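Local coordinates for extracellular solute-binding protein family 1 (Pseudothermotoga lettingae, PDB 5CI5) that binds alpha-D-tagatopyranose and probably delivers such sugars to an ABC transporter as its extracellular solute-binding component, at residues I27-Q32 and V57-F62; K77-A82 and V304-S309. All coordinates share one frame; numbering follows the deposited sequence.

How the interactions relate
From the N terminus, strand 25-30 leads through helix 37-51 to strand 55-60, and interaction 1 closes this loop as a parallel strand pair, 27-32 with 57-62. The chain then runs through helix 62-75 to strand 81-85, which takes the other flank of strand 25-30. Interaction 2 opens only there, so the two contacts follow in series, neither nested nor crossed. Its loop is long: 221 residues separate 77-82 from 304-309, which brings the end of strand 298-304 back antiparallel to strand 81-85. The two contacts share one sheet and touch, Trp28 N lying 3.0 Å from Leu81 O, a probable hydrogen bond.

Interaction 1 of 2, residues I27-Q32 and V57-F62; sequences IWIGGQ and VQLFGF. With T6T (alpha-D-tagatopyranose), chain C.
Val57 lies beside Ile27, the two pointing the same way with CG2 to CG2 at 3.8 Å, and its CG1 reaches Ile29 CD1. Gln58 pairs with Trp28: its N binds Ile27 O, its O receives Ile29 N at 2.9 Å, and a water accepts from Trp28 NE1 while donating to Gln58 OE1, bridging indole and amide. Leu59 sets CD2 against Ile29 CB on the face shared with Val57. Phe60 turns CG away from its own carbonyl carbon (chi1 -62°), which carries CZ over the centre of the Trp28 ring, 3.4 Å above its plane; the ring planes meet obliquely at 47°. Phe60 N donates to Ile29 O, and Phe60 O accepts Gly31 N, extending the parallel pairing past Gly30. Beyond Gly61, Phe62 rests CB 3.9 Å from Gly31 CA and brings CZ to 3.8 Å from C6 of the tagatose, whose O2 donates to Gln32 OE1 at 2.6 Å; Asp248 holds Gln32 NE2. Strand axes 4.7 Å apart at 19°, joined through helix 37-51, identify a beta-alpha-beta unit; the segments just beyond the C-terminal ends of its two strands carry Gln32 and Phe62 to the sugar site of a periplasmic-binding-protein fold.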
# COMPACT_ATOMS: atom_id res chain seq x y z
N ILE A 27 3.39 -0.28 -21.43
CA ILE A 27 3.49 -0.23 -19.98
C ILE A 27 2.11 -0.20 -19.34
O ILE A 27 1.24 0.54 -19.77
CB ILE A 27 4.35 0.97 -19.49
CG1 ILE A 27 4.53 0.94 -17.96
CG2 ILE A 27 3.78 2.32 -19.92
CD1 ILE A 27 5.50 1.99 -17.40
N TRP A 28 1.91 -1.02 -18.31
CA TRP A 28 0.71 -0.99 -17.50
C TRP A 28 1.03 -0.39 -16.15
O TRP A 28 1.89 -0.93 -15.43
CB TRP A 28 0.15 -2.39 -17.30
CG TRP A 28 -0.52 -2.92 -18.52
CD1 TRP A 28 -0.51 -2.36 -19.77
CD2 TRP A 28 -1.33 -4.09 -18.60
NE1 TRP A 28 -1.28 -3.14 -20.63
CE2 TRP A 28 -1.79 -4.20 -19.93
CE3 TRP A 28 -1.73 -5.07 -17.67
CZ2 TRP A 28 -2.60 -5.25 -20.36
CZ3 TRP A 28 -2.54 -6.10 -18.10
CH2 TRP A 28 -2.97 -6.18 -19.42
N ILE A 29 0.33 0.69 -15.82
CA ILE A 29 0.51 1.39 -14.55
C ILE A 29 -0.75 1.18 -13.74
O ILE A 29 -1.85 1.46 -14.20
CB ILE A 29 0.78 2.87 -14.76
CG1 ILE A 29 1.98 3.05 -15.69
CG2 ILE A 29 1.03 3.58 -13.43
CD1 ILE A 29 2.21 4.44 -16.19
N GLY A 30 -0.56 0.66 -12.54
CA GLY A 30 -1.67 0.27 -11.70
C GLY A 30 -1.58 0.77 -10.28
O GLY A 30 -0.50 1.04 -9.76
N GLY A 31 -2.74 0.92 -9.66
CA GLY A 31 -2.83 1.33 -8.28
C GLY A 31 -3.19 2.78 -8.19
O GLY A 31 -3.49 3.44 -9.20
N GLN A 32 -3.16 3.32 -6.98
CA GLN A 32 -3.60 4.68 -6.77
C GLN A 32 -2.77 5.72 -7.54
O GLN A 32 -3.31 6.75 -7.92
CB GLN A 32 -3.58 5.00 -5.28
CG GLN A 32 -4.46 4.12 -4.44
CD GLN A 32 -3.76 2.93 -3.84
OE1 GLN A 32 -2.75 2.40 -4.36
NE2 GLN A 32 -4.29 2.46 -2.72
N VAL A 57 0.46 3.21 -23.22
CA VAL A 57 0.22 3.27 -21.79
C VAL A 57 -1.21 2.80 -21.46
O VAL A 57 -2.18 3.20 -22.13
CB VAL A 57 0.43 4.69 -21.23
CG1 VAL A 57 0.13 4.72 -19.71
CG2 VAL A 57 1.84 5.20 -21.51
N GLN A 58 -1.36 1.94 -20.46
CA GLN A 58 -2.69 1.67 -19.94
C GLN A 58 -2.65 1.85 -18.41
O GLN A 58 -1.74 1.36 -17.73
CB GLN A 58 -3.18 0.27 -20.33
CG GLN A 58 -4.63 -0.03 -19.95
CD GLN A 58 -5.19 -1.26 -20.64
OE1 GLN A 58 -4.60 -1.78 -21.59
NE2 GLN A 58 -6.35 -1.74 -20.17
N LEU A 59 -3.63 2.60 -17.90
CA LEU A 59 -3.75 2.92 -16.48
C LEU A 59 -4.86 2.09 -15.86
O LEU A 59 -5.92 1.92 -16.45
CB LEU A 59 -4.07 4.41 -16.28
CG LEU A 59 -3.10 5.38 -16.96
CD1 LEU A 59 -3.55 6.85 -16.83
CD2 LEU A 59 -1.71 5.19 -16.41
N PHE A 60 -4.61 1.61 -14.64
CA PHE A 60 -5.55 0.72 -13.96
C PHE A 60 -5.79 1.17 -12.53
O PHE A 60 -4.84 1.35 -11.77
CB PHE A 60 -5.02 -0.71 -13.89
CG PHE A 60 -4.80 -1.37 -15.21
CD1 PHE A 60 -3.67 -1.10 -15.94
CD2 PHE A 60 -5.71 -2.30 -15.71
CE1 PHE A 60 -3.42 -1.74 -17.13
CE2 PHE A 60 -5.47 -2.94 -16.91
CZ PHE A 60 -4.34 -2.65 -17.63
N GLY A 61 -7.06 1.23 -12.13
CA GLY A 61 -7.39 1.42 -10.72
C GLY A 61 -6.95 0.25 -9.86
O GLY A 61 -6.84 -0.89 -10.31
N PHE A 62 -6.71 0.51 -8.58
CA PHE A 62 -6.19 -0.52 -7.72
C PHE A 62 -7.09 -1.72 -7.54
O PHE A 62 -6.62 -2.84 -7.56
CB PHE A 62 -5.89 0.03 -6.31
CG PHE A 62 -5.35 -1.01 -5.36
CD1 PHE A 62 -4.09 -1.55 -5.55
CD2 PHE A 62 -6.11 -1.47 -4.31
CE1 PHE A 62 -3.58 -2.51 -4.70
CE2 PHE A 62 -5.61 -2.44 -3.44
CZ PHE A 62 -4.35 -2.97 -3.64
O3 T6T C . 1.02 0.40 -0.31
C3 T6T C . 0.68 0.22 -1.68
C4 T6T C . 0.45 -1.27 -1.94
O4 T6T C . 1.60 -2.02 -1.51
C5 T6T C . -0.79 -1.69 -1.18
O5 T6T C . -1.05 -3.08 -1.39
C6 T6T C . -1.98 -0.83 -1.59
O6 T6T C . -1.69 0.54 -1.32
C2 T6T C . -0.53 1.03 -2.01
O2 T6T C . -0.77 0.98 -3.42
C1 T6T C . -0.36 2.50 -1.59
O1 T6T C . 0.77 3.10 -2.13
O HOH W 1 -2.50 -2.36 -23.16

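Interaction 2 of 2, residues K77-A82 and V304-S309; sequences KGPDLA and VIPSSS
Two backbone hydrogen bonds join Ala82 to Val304 as an antiparallel hydrogen-bonded pair: Ala82 N to Val304 O and Val304 N to Ala82 O, each 2.9 Å long and each in the carbonyl plane. Val304 O also receives a CA-H contact from Leu81. The regular pairing stops here, and the chain turns away through a type I turn from Pro306 to Ser309, closed by Ser309 N on Pro306 O.

The side-chain hydrogen bond comes from that turn. Ser309 OG, anti to its own N (chi1 171°), donates to Asp80 OD1 at 2.7 Å, meeting the oxygen on its anti side and 26° out of the carboxylate plane. The same carboxylate forms a salt bridge with Lys23 through OD1, while OD2 accepts from Thr26 N and Asn311 ND2. With an alanine here the carboxylate is gone, which would probably leave Ser309 OG without its acceptor, the charge of Lys23 without this carboxylate to balance it, and Thr26 N and Asn311 ND2 without the oxygen they share.

The remaining contacts are van der Waals. Among apolar side chains, Leu81 passes at a slant over Ile305, its CD1 lying 3.7 Å from Ile305 CG1, and Ala82 CB faces Val304 CG2 at 4.1 Å. Separately, the Pro306 ring comes in against the backbone, with CG 3.2 Å from Pro79 O and CD 3.3 Å from Asp80 O. Ile305 CG2 also lies near Asp80 O, a buried carbonyl oxygen that has no hydrogen-bonding partner.

Chemically, the contact divides into a short sheet pairing and a buried carboxylate. With one lysine and three hydrogen-bond donors around it, Asp80 is likely to stay ionised, so that a single charged group ties the turn after strand 298-304 to the start of strand 25-30.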
# COMPACT_ATOMS: atom_id res chain seq x y z
N LYS A 77 -0.10 -12.46 -22.74
CA LYS A 77 -0.36 -11.24 -23.48
C LYS A 77 -0.32 -9.97 -22.59
O LYS A 77 -0.11 -10.05 -21.40
CB LYS A 77 -1.73 -11.33 -24.16
CG LYS A 77 -1.92 -12.55 -25.02
CD LYS A 77 -0.94 -12.58 -26.17
CE LYS A 77 -1.21 -13.77 -27.08
NZ LYS A 77 -0.28 -13.79 -28.24
N GLY A 78 -0.51 -8.80 -23.21
CA GLY A 78 -0.63 -7.55 -22.47
C GLY A 78 0.65 -6.71 -22.42
O GLY A 78 1.10 -6.23 -23.46
N PRO A 79 1.24 -6.53 -21.22
CA PRO A 79 2.31 -5.53 -21.14
C PRO A 79 3.73 -6.08 -21.36
O PRO A 79 4.02 -7.28 -21.13
CB PRO A 79 2.17 -5.01 -19.71
CG PRO A 79 1.78 -6.21 -18.98
CD PRO A 79 0.84 -6.98 -19.87
N ASP A 80 4.64 -5.19 -21.77
CA ASP A 80 6.07 -5.45 -21.76
C ASP A 80 6.69 -5.04 -20.43
O ASP A 80 7.70 -5.60 -20.02
CB ASP A 80 6.74 -4.70 -22.89
CG ASP A 80 6.15 -5.06 -24.23
OD1 ASP A 80 6.11 -6.27 -24.52
OD2 ASP A 80 5.69 -4.17 -24.98
N LEU A 81 6.10 -4.03 -19.77
CA LEU A 81 6.52 -3.56 -18.45
C LEU A 81 5.26 -3.32 -17.64
O LEU A 81 4.32 -2.72 -18.15
CB LEU A 81 7.35 -2.28 -18.55
CG LEU A 81 8.09 -1.86 -17.28
CD1 LEU A 81 9.16 -2.83 -16.89
CD2 LEU A 81 8.68 -0.44 -17.49
N ALA A 82 5.20 -3.84 -16.41
CA ALA A 82 3.97 -3.77 -15.60
C ALA A 82 4.28 -3.40 -14.18
O ALA A 82 5.26 -3.87 -13.62
CB ALA A 82 3.20 -5.11 -15.59
N VAL A 304 7.95 -4.83 -13.41
CA VAL A 304 8.29 -6.20 -13.80
C VAL A 304 8.15 -6.36 -15.31
O VAL A 304 7.41 -5.64 -15.95
CB VAL A 304 7.43 -7.28 -13.09
CG1 VAL A 304 7.50 -7.06 -11.58
CG2 VAL A 304 5.99 -7.27 -13.57
N ILE A 305 8.89 -7.32 -15.86
CA ILE A 305 8.89 -7.62 -17.29
C ILE A 305 8.41 -9.04 -17.49
O ILE A 305 9.07 -9.97 -17.04
CB ILE A 305 10.30 -7.47 -17.88
CG1 ILE A 305 10.78 -6.02 -17.74
CG2 ILE A 305 10.33 -7.91 -19.35
CD1 ILE A 305 12.22 -5.83 -18.08
N PRO A 306 7.26 -9.23 -18.16
CA PRO A 306 6.78 -10.59 -18.34
C PRO A 306 7.74 -11.42 -19.20
O PRO A 306 8.31 -10.92 -20.16
CB PRO A 306 5.42 -10.40 -19.05
CG PRO A 306 4.99 -9.03 -18.62
CD PRO A 306 6.28 -8.25 -18.65
N SER A 307 7.90 -12.69 -18.83
CA SER A 307 8.77 -13.60 -19.55
C SER A 307 8.26 -13.82 -20.98
O SER A 307 9.03 -14.21 -21.86
CB SER A 307 8.84 -14.91 -18.79
OG SER A 307 7.53 -15.45 -18.69
N SER A 308 6.98 -13.56 -21.23
CA SER A 308 6.41 -13.72 -22.57
C SER A 308 6.57 -12.48 -23.46
O SER A 308 6.16 -12.51 -24.63
CB SER A 308 4.94 -14.10 -22.47
OG SER A 308 4.82 -15.42 -21.96
N SER A 309 7.14 -11.41 -22.93
CA SER A 309 7.28 -10.19 -23.72
C SER A 309 8.29 -10.34 -24.85
O SER A 309 9.40 -10.85 -24.64
CB SER A 309 7.69 -9.03 -22.83
OG SER A 309 8.03 -7.90 -23.61